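Long-range contacts in type III restriction-modification enzyme EcoP15I Mod subunit (Escherichia coli, PDB 4ZCF), which methylates the N6 of an adenine in one strand of the DNA site 5'-CAGCAG-3' using S-adenosylmethionine, and joins the Res subunit for DNA restriction: residues 78-83 with 545-550; 564-569 with 578-583; 571-576 with 603-608. All coordinates share one frame; numbering follows the deposited sequence.

The three contacts lie on the same side of the chain's centre and run from the junction with the large sheet into the C-terminal sheet. Interaction 1 sets helix 539-552 against strand 76-80, an outermost strand of the ten-stranded mixed sheet; its centre is about 17 Å from the centres of both others. Interactions 2 and 3, centres about 11 Å apart, belong to the five-stranded mixed sheet, and their segments alternate along the chain. The same helix serves both sheets: L546 packs on H572, Y579 and I581, and C550 on C574 and Y579. One helix thus couples the C-terminal sheet to the large mixed sheet of the methyltransferase.

Interaction 1. Residues 78-83 with 545-550; sequences LAEDKT and LLTTWC
The hydroxyl of T548 lies against the backbone of L78, with OG1 at 3.0 Å from O of L78. Its one proton has a second possible acceptor in the carbonyl of T544, a turn back in the same helix, so the hydroxyl may divide its time between strand and helix. N of L78 is also near this oxygen, 3.1 Å from OG1 of T548. The neighbouring T547 turns its methyl to the strand and its hydroxyl along the helix: OG1 stands anti to the carbonyl carbon of its own residue (chi1 -64°), where it bonds to the carbonyl of D543. CG2 of T547, anti to the backbone N, comes to 3.4 Å from O of L78. The same methyl carbon, CG2 of T547, is 3.8 Å from CA of A79. Two successive threonines therefore present unlike faces to one short piece of strand, a hydroxyl at one place and a methyl at the next. The strand is 76-80, at the edge of the large mixed sheet of the Rossmann-like methyltransferase; its neighbour in the sheet is strand 508-514, where the backbone of A79 is hydrogen-bonded to that of Q511. Helix 539-552 passes that edge at 118° between the two N-to-C directions, the local axes 6.7 Å apart. Further along, a water joins the two segments, 2.9 Å from OG1 of T547 and accepting a bond from NZ of K82. The same ammonium makes a salt bridge to E80, NZ of K82 meeting OE2 of E80 at 2.9 Å on the anti side of the carboxylate and 30° out of its plane. The other oxygen of E80, OE1, takes a bond from ND2 of N85, so the carboxylate has a partner at each oxygen and its rotation is probably restricted.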
ATOM      1  N   LEU A  78     -13.610   9.287  26.018  1.00 36.31           N
ATOM      2  CA  LEU A  78     -12.377   8.714  26.528  1.00 37.02           C
ATOM      3  C   LEU A  78     -12.011   9.346  27.875  1.00 41.83           C
ATOM      4  O   LEU A  78     -12.238  10.534  28.097  1.00 41.07           O
ATOM      5  CB  LEU A  78     -11.218   8.894  25.521  1.00 36.74           C
ATOM      6  CG  LEU A  78      -9.995   7.988  25.753  1.00 40.48           C
ATOM      7  CD1 LEU A  78     -10.222   6.614  25.180  1.00 41.48           C
ATOM      8  CD2 LEU A  78      -8.743   8.611  25.222  1.00 36.90           C
ATOM      9  N   ALA A  79     -11.463   8.529  28.770  1.00 39.49           N
ATOM     10  CA  ALA A  79     -11.002   8.957  30.077  1.00 39.98           C
ATOM     11  C   ALA A  79      -9.798   8.134  30.450  1.00 44.70           C
ATOM     12  O   ALA A  79      -9.610   7.042  29.917  1.00 42.97           O
ATOM     13  CB  ALA A  79     -12.094   8.792  31.114  1.00 40.76           C
ATOM     14  N   GLU A  80      -8.991   8.674  31.376  1.00 43.11           N
ATOM     15  CA  GLU A  80      -7.770   8.103  31.936  1.00 42.41           C
ATOM     16  C   GLU A  80      -8.071   7.151  33.051  1.00 48.95           C
ATOM     17  O   GLU A  80      -9.099   7.281  33.710  1.00 47.92           O
ATOM     18  CB  GLU A  80      -6.977   9.215  32.629  1.00 43.17           C
ATOM     19  CG  GLU A  80      -6.340  10.245  31.743  1.00 48.09           C
ATOM     20  CD  GLU A  80      -5.364  11.090  32.528  1.00 60.91           C
ATOM     21  OE1 GLU A  80      -4.190  10.676  32.669  1.00 49.01           O
ATOM     22  OE2 GLU A  80      -5.790  12.148  33.043  1.00 58.47           O
ATOM     23  N   ASP A  81      -7.104   6.272  33.357  1.00 49.24           N
ATOM     24  CA  ASP A  81      -7.121   5.468  34.573  1.00 50.01           C
ATOM     25  C   ASP A  81      -6.254   6.347  35.461  1.00 54.86           C
ATOM     26  O   ASP A  81      -5.021   6.273  35.370  1.00 55.32           O
ATOM     27  CB  ASP A  81      -6.481   4.076  34.398  1.00 51.29           C
ATOM     28  CG  ASP A  81      -6.601   3.191  35.631  1.00 54.30           C
ATOM     29  OD1 ASP A  81      -6.404   3.700  36.753  1.00 54.47           O
ATOM     30  OD2 ASP A  81      -6.889   1.996  35.471  1.00 58.90           O
ATOM     31  N   LYS A  82      -6.899   7.264  36.218  1.00 51.04           N
ATOM     32  CA  LYS A  82      -6.234   8.254  37.092  1.00 49.87           C
ATOM     33  C   LYS A  82      -5.256   7.630  38.082  1.00 52.44           C
ATOM     34  O   LYS A  82      -4.161   8.158  38.230  1.00 52.07           O
ATOM     35  CB  LYS A  82      -7.249   9.178  37.811  1.00 51.21           C
ATOM     36  CG  LYS A  82      -8.221   9.937  36.892  1.00 54.52           C
ATOM     37  CD  LYS A  82      -7.610  11.181  36.242  1.00 57.95           C
ATOM     38  CE  LYS A  82      -8.529  11.778  35.193  1.00 58.87           C
ATOM     39  NZ  LYS A  82      -8.015  13.078  34.672  1.00 58.53           N
ATOM     40  N   THR A  83      -5.633   6.496  38.730  1.00 48.85           N
ATOM     41  CA  THR A  83      -4.783   5.775  39.694  1.00 48.86           C
ATOM     42  C   THR A  83      -3.465   5.362  38.994  1.00 51.86           C
ATOM     43  O   THR A  83      -2.390   5.842  39.384  1.00 51.30           O
ATOM     44  CB  THR A  83      -5.542   4.585  40.351  1.00 58.69           C
ATOM     45  OG1 THR A  83      -6.854   4.989  40.745  1.00 60.76           O
ATOM     46  CG2 THR A  83      -4.810   4.010  41.565  1.00 57.04           C
ATOM     47  N   LEU A 545     -14.717  14.769  30.115  1.00 47.08           N
ATOM     48  CA  LEU A 545     -14.897  15.844  29.130  1.00 46.78           C
ATOM     49  C   LEU A 545     -13.601  16.490  28.725  1.00 49.71           C
ATOM     50  O   LEU A 545     -13.355  16.632  27.540  1.00 49.32           O
ATOM     51  CB  LEU A 545     -15.835  16.938  29.655  1.00 47.15           C
ATOM     52  CG  LEU A 545     -17.316  16.640  29.762  1.00 52.51           C
ATOM     53  CD1 LEU A 545     -18.059  17.923  30.088  1.00 53.64           C
ATOM     54  CD2 LEU A 545     -17.873  16.051  28.469  1.00 53.31           C
ATOM     55  N   LEU A 546     -12.785  16.913  29.701  1.00 46.88           N
ATOM     56  CA  LEU A 546     -11.487  17.569  29.492  1.00 46.25           C
ATOM     57  C   LEU A 546     -10.572  16.710  28.613  1.00 52.63           C
ATOM     58  O   LEU A 546      -9.993  17.228  27.656  1.00 55.52           O
ATOM     59  CB  LEU A 546     -10.847  17.836  30.862  1.00 45.68           C
ATOM     60  CG  LEU A 546      -9.496  18.533  30.914  1.00 50.35           C
ATOM     61  CD1 LEU A 546      -9.531  19.934  30.275  1.00 50.10           C
ATOM     62  CD2 LEU A 546      -9.002  18.600  32.341  1.00 52.95           C
ATOM     63  N   THR A 547     -10.473  15.402  28.933  1.00 46.73           N
ATOM     64  CA  THR A 547      -9.684  14.361  28.264  1.00 45.61           C
ATOM     65  C   THR A 547     -10.169  14.174  26.817  1.00 47.92           C
ATOM     66  O   THR A 547      -9.350  14.171  25.904  1.00 48.08           O
ATOM     67  CB  THR A 547      -9.740  13.051  29.116  1.00 46.02           C
ATOM     68  OG1 THR A 547      -9.113  13.302  30.382  1.00 44.45           O
ATOM     69  CG2 THR A 547      -9.075  11.848  28.423  1.00 38.00           C
ATOM     70  N   THR A 548     -11.485  14.004  26.626  1.00 42.42           N
ATOM     71  CA  THR A 548     -12.111  13.850  25.311  1.00 42.11           C
ATOM     72  C   THR A 548     -11.911  15.136  24.478  1.00 45.78           C
ATOM     73  O   THR A 548     -11.482  15.053  23.342  1.00 46.44           O
ATOM     74  CB  THR A 548     -13.604  13.501  25.478  1.00 47.34           C
ATOM     75  OG1 THR A 548     -13.738  12.354  26.323  1.00 49.25           O
ATOM     76  CG2 THR A 548     -14.306  13.266  24.155  1.00 41.92           C
ATOM     77  N   TRP A 549     -12.208  16.307  25.052  1.00 42.37           N
ATOM     78  CA  TRP A 549     -12.082  17.595  24.392  1.00 42.73           C
ATOM     79  C   TRP A 549     -10.675  17.862  23.927  1.00 47.36           C
ATOM     80  O   TRP A 549     -10.512  18.332  22.818  1.00 47.35           O
ATOM     81  CB  TRP A 549     -12.565  18.738  25.299  1.00 41.98           C
ATOM     82  CG  TRP A 549     -14.055  18.848  25.457  1.00 43.20           C
ATOM     83  CD1 TRP A 549     -15.001  17.925  25.111  1.00 46.00           C
ATOM     84  CD2 TRP A 549     -14.757  19.934  26.064  1.00 43.59           C
ATOM     85  NE1 TRP A 549     -16.252  18.375  25.459  1.00 45.87           N
ATOM     86  CE2 TRP A 549     -16.129  19.593  26.079  1.00 48.24           C
ATOM     87  CE3 TRP A 549     -14.361  21.183  26.588  1.00 45.28           C
ATOM     88  CZ2 TRP A 549     -17.110  20.462  26.587  1.00 48.25           C
ATOM     89  CZ3 TRP A 549     -15.327  22.031  27.106  1.00 46.89           C
ATOM     90  CH2 TRP A 549     -16.684  21.680  27.085  1.00 47.74           C
ATOM     91  N   CYS A 550      -9.655  17.564  24.758  1.00 44.82           N
ATOM     92  CA  CYS A 550      -8.247  17.759  24.394  1.00 43.98           C
ATOM     93  C   CYS A 550      -7.837  16.891  23.183  1.00 44.39           C
ATOM     94  O   CYS A 550      -7.047  17.341  22.363  1.00 44.59           O
ATOM     95  CB  CYS A 550      -7.342  17.500  25.594  1.00 44.49           C
ATOM     96  SG  CYS A 550      -7.224  18.884  26.759  1.00 48.41           S
TER
HETATM   97  O   HOH W   1      -9.257  15.065  32.706  1.00 36.37           O

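Interaction 2. Residues 564-569 with 578-583; sequences VDLGGY and LYLIAP
CD1 of L566 sits over the notch between two leucine methyls of strand 577-580, 4.0 Å from CD2 of L580 and 4.3 Å from CD2 of L578. CD2 of L580 is in turn a bump taken into the angle between CD1 of L566 and CE2 of Y569, 3.7 Å from the latter; V564 CG1 meets L578 CD1 more loosely. The side chains of L566 and L580 cross at about a right angle. This fit spans a whole strand: 562-566, 569-574 and 577-580 form an antiparallel beta meander, and the outer two meet over A571 of the middle one, which all three leucines touch. A type I' turn from L566 to Y569, with two central glycines, closes the first hairpin and sends the tyrosine ring toward the loop after L580. With CG anti to the backbone N (chi1 -173°), the ring lies across L580, while CE1 of Y569 rests 3.8 Å from CB of A582. Carbonyl oxygens of A582 and P583 line the ring edge in its plane. OH of Y569 donates to O of A582, though their 2.4 Å separation is very short and doubtful at this resolution. On helix 587-598, L593 touches both L566 and L578.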
ATOM      1  N   VAL A 564      -4.296  25.750  35.502  1.00 64.15           N
ATOM      2  CA  VAL A 564      -4.133  27.200  35.505  1.00 63.45           C
ATOM      3  C   VAL A 564      -5.095  27.844  36.524  1.00 66.70           C
ATOM      4  O   VAL A 564      -6.252  27.423  36.637  1.00 64.72           O
ATOM      5  CB  VAL A 564      -4.290  27.748  34.063  1.00 67.57           C
ATOM      6  CG1 VAL A 564      -4.432  29.270  34.039  1.00 67.60           C
ATOM      7  CG2 VAL A 564      -3.116  27.306  33.184  1.00 67.34           C
ATOM      8  N   ASP A 565      -4.589  28.843  37.293  1.00 64.63           N
ATOM      9  CA  ASP A 565      -5.372  29.575  38.302  1.00 64.06           C
ATOM     10  C   ASP A 565      -5.682  30.971  37.784  1.00 66.28           C
ATOM     11  O   ASP A 565      -4.762  31.751  37.537  1.00 65.38           O
ATOM     12  CB  ASP A 565      -4.632  29.631  39.661  1.00 65.72           C
ATOM     13  CG  ASP A 565      -5.485  30.184  40.786  1.00 76.08           C
ATOM     14  OD1 ASP A 565      -6.380  29.455  41.266  1.00 77.43           O
ATOM     15  OD2 ASP A 565      -5.284  31.358  41.160  1.00 81.82           O
ATOM     16  N   LEU A 566      -6.976  31.269  37.572  1.00 63.43           N
ATOM     17  CA  LEU A 566      -7.433  32.579  37.071  1.00 63.31           C
ATOM     18  C   LEU A 566      -8.309  33.237  38.138  1.00 67.71           C
ATOM     19  O   LEU A 566      -9.517  33.000  38.177  1.00 67.47           O
ATOM     20  CB  LEU A 566      -8.181  32.445  35.718  1.00 63.04           C
ATOM     21  CG  LEU A 566      -7.455  31.713  34.582  1.00 66.96           C
ATOM     22  CD1 LEU A 566      -8.389  31.462  33.428  1.00 67.14           C
ATOM     23  CD2 LEU A 566      -6.226  32.483  34.115  1.00 68.65           C
ATOM     24  N   GLY A 567      -7.665  33.968  39.055  1.00 64.26           N
ATOM     25  CA  GLY A 567      -8.316  34.619  40.190  1.00 63.64           C
ATOM     26  C   GLY A 567      -9.212  33.691  40.989  1.00 65.76           C
ATOM     27  O   GLY A 567     -10.388  33.999  41.211  1.00 66.38           O
ATOM     28  N   GLY A 568      -8.685  32.526  41.349  1.00 59.73           N
ATOM     29  CA  GLY A 568      -9.442  31.523  42.084  1.00 59.12           C
ATOM     30  C   GLY A 568     -10.076  30.464  41.200  1.00 62.23           C
ATOM     31  O   GLY A 568     -10.231  29.316  41.631  1.00 62.32           O
ATOM     32  N   TYR A 569     -10.451  30.839  39.952  1.00 56.56           N
ATOM     33  CA  TYR A 569     -11.057  29.926  38.972  1.00 54.43           C
ATOM     34  C   TYR A 569     -10.045  28.904  38.421  1.00 57.97           C
ATOM     35  O   TYR A 569      -8.921  29.263  38.046  1.00 57.11           O
ATOM     36  CB  TYR A 569     -11.744  30.706  37.841  1.00 53.61           C
ATOM     37  CG  TYR A 569     -12.541  29.854  36.874  1.00 52.66           C
ATOM     38  CD1 TYR A 569     -13.876  29.552  37.115  1.00 53.38           C
ATOM     39  CD2 TYR A 569     -11.974  29.399  35.682  1.00 52.68           C
ATOM     40  CE1 TYR A 569     -14.618  28.784  36.220  1.00 52.61           C
ATOM     41  CE2 TYR A 569     -12.716  28.655  34.767  1.00 52.91           C
ATOM     42  CZ  TYR A 569     -14.041  28.356  35.037  1.00 55.64           C
ATOM     43  OH  TYR A 569     -14.777  27.634  34.133  1.00 51.03           O
ATOM     44  N   LEU A 578      -7.101  26.897  25.846  1.00 47.22           N
ATOM     45  CA  LEU A 578      -7.484  27.041  27.260  1.00 46.59           C
ATOM     46  C   LEU A 578      -8.922  26.606  27.520  1.00 50.51           C
ATOM     47  O   LEU A 578      -9.840  27.099  26.882  1.00 50.24           O
ATOM     48  CB  LEU A 578      -7.231  28.472  27.755  1.00 46.71           C
ATOM     49  CG  LEU A 578      -7.638  28.798  29.196  1.00 51.54           C
ATOM     50  CD1 LEU A 578      -6.550  28.394  30.204  1.00 51.61           C
ATOM     51  CD2 LEU A 578      -7.958  30.271  29.338  1.00 53.94           C
ATOM     52  N   TYR A 579      -9.113  25.698  28.484  1.00 47.37           N
ATOM     53  CA  TYR A 579     -10.425  25.143  28.824  1.00 46.23           C
ATOM     54  C   TYR A 579     -11.055  25.720  30.084  1.00 48.18           C
ATOM     55  O   TYR A 579     -10.444  25.722  31.152  1.00 47.85           O
ATOM     56  CB  TYR A 579     -10.361  23.603  28.891  1.00 46.83           C
ATOM     57  CG  TYR A 579      -9.909  22.988  27.589  1.00 48.12           C
ATOM     58  CD1 TYR A 579      -8.554  22.941  27.248  1.00 50.47           C
ATOM     59  CD2 TYR A 579     -10.831  22.506  26.667  1.00 47.80           C
ATOM     60  CE1 TYR A 579      -8.134  22.405  26.031  1.00 49.92           C
ATOM     61  CE2 TYR A 579     -10.421  21.977  25.445  1.00 47.95           C
ATOM     62  CZ  TYR A 579      -9.073  21.934  25.131  1.00 52.60           C
ATOM     63  OH  TYR A 579      -8.670  21.422  23.930  1.00 56.15           O
ATOM     64  N   LEU A 580     -12.295  26.190  29.962  1.00 43.32           N
ATOM     65  CA  LEU A 580     -13.050  26.705  31.102  1.00 41.76           C
ATOM     66  C   LEU A 580     -14.322  25.877  31.214  1.00 46.08           C
ATOM     67  O   LEU A 580     -15.321  26.176  30.557  1.00 46.05           O
ATOM     68  CB  LEU A 580     -13.342  28.220  31.016  1.00 40.73           C
ATOM     69  CG  LEU A 580     -12.254  29.163  30.532  1.00 43.81           C
ATOM     70  CD1 LEU A 580     -12.814  30.548  30.312  1.00 43.90           C
ATOM     71  CD2 LEU A 580     -11.082  29.209  31.471  1.00 44.95           C
ATOM     72  N   ILE A 581     -14.249  24.789  32.005  1.00 43.04           N
ATOM     73  CA  ILE A 581     -15.338  23.841  32.222  1.00 43.94           C
ATOM     74  C   ILE A 581     -16.180  24.215  33.454  1.00 52.15           C
ATOM     75  O   ILE A 581     -17.408  24.187  33.386  1.00 51.97           O
ATOM     76  CB  ILE A 581     -14.841  22.354  32.285  1.00 46.43           C
ATOM     77  CG1 ILE A 581     -13.694  22.066  31.272  1.00 46.80           C
ATOM     78  CG2 ILE A 581     -16.018  21.359  32.185  1.00 45.33           C
ATOM     79  CD1 ILE A 581     -13.392  20.596  30.872  1.00 49.47           C
ATOM     80  N   ALA A 582     -15.517  24.529  34.578  1.00 51.72           N
ATOM     81  CA  ALA A 582     -16.156  24.852  35.863  1.00 52.25           C
ATOM     82  C   ALA A 582     -17.156  26.037  35.794  1.00 58.84           C
ATOM     83  O   ALA A 582     -16.935  26.966  35.005  1.00 58.67           O
ATOM     84  CB  ALA A 582     -15.090  25.126  36.914  1.00 52.49           C
ATOM     85  N   PRO A 583     -18.260  26.048  36.592  1.00 55.82           N
ATOM     86  CA  PRO A 583     -19.136  27.228  36.567  1.00 56.01           C
ATOM     87  C   PRO A 583     -18.542  28.325  37.454  1.00 60.69           C
ATOM     88  O   PRO A 583     -17.477  28.128  38.055  1.00 60.49           O
ATOM     89  CB  PRO A 583     -20.478  26.699  37.103  1.00 57.57           C
ATOM     90  CG  PRO A 583     -20.151  25.429  37.835  1.00 61.70           C
ATOM     91  CD  PRO A 583     -18.707  25.069  37.606  1.00 57.24           C
TER

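Interaction 3. Residues 571-576 with 603-608; sequences AHLCDG and FAPNKV
With CG anti to the backbone N (chi1 -170°), L573 extends its two methyls toward the loop ahead of strand 607-611, while N606 holds CG between its own backbone N and carbonyl carbon (chi1 44°), which brings the amide alongside G576. The setting is the end of a beta hairpin, strands 569-574 and 577-580, met by the last leg of a beta-alpha-beta crossover that runs from 577-580 through helix 587-598 to 607-611. O of G576 accepts N of N606 at 2.9 Å, nearly straight (164° at the hydrogen) and in the carbonyl plane, and N of K607 makes a second, weak bond to the same oxygen at 3.5 Å. The phi of G576 is positive, which favours glycine, and a side chain there would run into ND2 of N606, 3.6 Å from CA of G576. Replaced by an alanine, N606 would keep its backbone donor, but the loss of the amide is likely to uncover G576 and open a gap beside its CA. The ammonium of K607 forms a salt bridge with D553, and A604 packs on Y543 of the EcoP15I restriction endonuclease chain. On the apolar side CD2 of L573 approaches CD1 of F603 at 4.3 Å. CD1 of L573 lies 3.8 Å from CB of P605. The proline's CD sits over one face of the F603 ring, 3.6 Å above its plane and offset toward the rim.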
ATOM      1  N   ALA A 571      -8.784  26.500  35.618  1.00 52.00           N
ATOM      2  CA  ALA A 571      -8.733  26.306  34.166  1.00 51.27           C
ATOM      3  C   ALA A 571      -7.647  25.295  33.806  1.00 56.50           C
ATOM      4  O   ALA A 571      -6.912  24.830  34.687  1.00 57.93           O
ATOM      5  CB  ALA A 571      -8.468  27.633  33.474  1.00 51.74           C
ATOM      6  N   HIS A 572      -7.562  24.930  32.517  1.00 52.47           N
ATOM      7  CA  HIS A 572      -6.593  23.958  32.007  1.00 51.99           C
ATOM      8  C   HIS A 572      -6.058  24.417  30.671  1.00 54.27           C
ATOM      9  O   HIS A 572      -6.824  24.876  29.836  1.00 53.42           O
ATOM     10  CB  HIS A 572      -7.214  22.553  31.884  1.00 52.81           C
ATOM     11  CG  HIS A 572      -8.135  22.200  33.011  1.00 56.47           C
ATOM     12  ND1 HIS A 572      -7.663  21.623  34.176  1.00 58.12           N
ATOM     13  CD2 HIS A 572      -9.470  22.401  33.134  1.00 57.87           C
ATOM     14  CE1 HIS A 572      -8.720  21.478  34.957  1.00 57.04           C
ATOM     15  NE2 HIS A 572      -9.828  21.931  34.374  1.00 57.31           N
ATOM     16  N   LEU A 573      -4.739  24.310  30.481  1.00 51.37           N
ATOM     17  CA  LEU A 573      -4.052  24.682  29.247  1.00 50.84           C
ATOM     18  C   LEU A 573      -3.465  23.421  28.622  1.00 56.15           C
ATOM     19  O   LEU A 573      -2.854  22.612  29.333  1.00 56.21           O
ATOM     20  CB  LEU A 573      -2.945  25.727  29.534  1.00 50.28           C
ATOM     21  CG  LEU A 573      -2.263  26.406  28.318  1.00 53.94           C
ATOM     22  CD1 LEU A 573      -3.230  27.308  27.546  1.00 53.99           C
ATOM     23  CD2 LEU A 573      -1.028  27.196  28.734  1.00 54.11           C
ATOM     24  N   CYS A 574      -3.683  23.243  27.299  1.00 53.24           N
ATOM     25  CA  CYS A 574      -3.186  22.101  26.523  1.00 54.05           C
ATOM     26  C   CYS A 574      -3.025  22.428  25.059  1.00 58.89           C
ATOM     27  O   CYS A 574      -4.028  22.539  24.353  1.00 59.21           O
ATOM     28  CB  CYS A 574      -4.054  20.859  26.707  1.00 54.85           C
ATOM     29  SG  CYS A 574      -3.507  19.428  25.732  1.00 58.97           S
ATOM     30  N   ASP A 575      -1.764  22.495  24.589  1.00 54.95           N
ATOM     31  CA  ASP A 575      -1.399  22.764  23.199  1.00 54.47           C
ATOM     32  C   ASP A 575      -2.075  24.039  22.666  1.00 56.01           C
ATOM     33  O   ASP A 575      -2.884  23.975  21.735  1.00 56.38           O
ATOM     34  CB  ASP A 575      -1.652  21.519  22.302  1.00 56.62           C
ATOM     35  CG  ASP A 575      -0.920  21.468  20.962  1.00 71.29           C
ATOM     36  OD1 ASP A 575       0.111  22.172  20.813  1.00 72.09           O
ATOM     37  OD2 ASP A 575      -1.343  20.678  20.082  1.00 79.48           O
ATOM     38  N   GLY A 576      -1.762  25.174  23.301  1.00 49.66           N
ATOM     39  CA  GLY A 576      -2.279  26.490  22.933  1.00 48.69           C
ATOM     40  C   GLY A 576      -3.744  26.769  23.227  1.00 52.43           C
ATOM     41  O   GLY A 576      -4.168  27.920  23.117  1.00 52.96           O
ATOM     42  N   PHE A 603       2.746  31.690  29.336  1.00 64.79           N
ATOM     43  CA  PHE A 603       1.302  31.707  29.087  1.00 63.56           C
ATOM     44  C   PHE A 603       0.954  32.397  27.746  1.00 68.99           C
ATOM     45  O   PHE A 603       0.748  33.620  27.688  1.00 68.45           O
ATOM     46  CB  PHE A 603       0.535  32.322  30.268  1.00 64.27           C
ATOM     47  CG  PHE A 603      -0.960  32.087  30.269  1.00 64.45           C
ATOM     48  CD1 PHE A 603      -1.496  30.912  30.777  1.00 66.56           C
ATOM     49  CD2 PHE A 603      -1.835  33.068  29.824  1.00 65.17           C
ATOM     50  CE1 PHE A 603      -2.881  30.716  30.823  1.00 66.87           C
ATOM     51  CE2 PHE A 603      -3.217  32.860  29.848  1.00 67.34           C
ATOM     52  CZ  PHE A 603      -3.731  31.687  30.347  1.00 65.15           C
ATOM     53  N   ALA A 604       0.886  31.589  26.666  1.00 65.38           N
ATOM     54  CA  ALA A 604       0.558  32.083  25.334  1.00 64.56           C
ATOM     55  C   ALA A 604      -0.582  31.284  24.620  1.00 67.42           C
ATOM     56  O   ALA A 604      -0.339  30.681  23.565  1.00 66.78           O
ATOM     57  CB  ALA A 604       1.819  32.160  24.479  1.00 65.02           C
ATOM     58  N   PRO A 605      -1.837  31.287  25.155  1.00 62.93           N
ATOM     59  CA  PRO A 605      -2.927  30.586  24.451  1.00 62.20           C
ATOM     60  C   PRO A 605      -3.450  31.382  23.253  1.00 65.36           C
ATOM     61  O   PRO A 605      -3.346  32.604  23.219  1.00 65.26           O
ATOM     62  CB  PRO A 605      -3.998  30.390  25.525  1.00 63.86           C
ATOM     63  CG  PRO A 605      -3.747  31.442  26.531  1.00 68.58           C
ATOM     64  CD  PRO A 605      -2.336  31.963  26.371  1.00 64.53           C
ATOM     65  N   ASN A 606      -4.012  30.683  22.271  1.00 60.46           N
ATOM     66  CA  ASN A 606      -4.509  31.272  21.030  1.00 59.14           C
ATOM     67  C   ASN A 606      -5.946  30.864  20.766  1.00 60.25           C
ATOM     68  O   ASN A 606      -6.563  31.318  19.800  1.00 60.57           O
ATOM     69  CB  ASN A 606      -3.607  30.844  19.863  1.00 60.33           C
ATOM     70  CG  ASN A 606      -3.233  29.382  19.881  1.00 80.33           C
ATOM     71  OD1 ASN A 606      -3.999  28.513  19.451  1.00 74.89           O
ATOM     72  ND2 ASN A 606      -2.056  29.078  20.412  1.00 71.93           N
ATOM     73  N   LYS A 607      -6.481  30.024  21.637  1.00 54.52           N
ATOM     74  CA  LYS A 607      -7.827  29.481  21.536  1.00 53.55           C
ATOM     75  C   LYS A 607      -8.361  29.298  22.966  1.00 56.33           C
ATOM     76  O   LYS A 607      -7.619  28.835  23.843  1.00 55.92           O
ATOM     77  CB  LYS A 607      -7.755  28.129  20.784  1.00 54.85           C
ATOM     78  CG  LYS A 607      -9.065  27.622  20.206  1.00 60.14           C
ATOM     79  CD  LYS A 607      -8.866  26.201  19.672  1.00 68.85           C
ATOM     80  CE  LYS A 607     -10.058  25.308  19.919  1.00 68.86           C
ATOM     81  NZ  LYS A 607      -9.700  23.875  19.878  1.00 62.85           N
ATOM     82  N   VAL A 608      -9.620  29.721  23.212  1.00 51.23           N
ATOM     83  CA  VAL A 608     -10.295  29.593  24.522  1.00 49.51           C
ATOM     84  C   VAL A 608     -11.579  28.786  24.316  1.00 49.86           C
ATOM     85  O   VAL A 608     -12.433  29.183  23.520  1.00 49.83           O
ATOM     86  CB  VAL A 608     -10.541  30.946  25.265  1.00 52.44           C
ATOM     87  CG1 VAL A 608     -11.093  30.717  26.671  1.00 51.81           C
ATOM     88  CG2 VAL A 608      -9.274  31.789  25.331  1.00 52.10           C
TER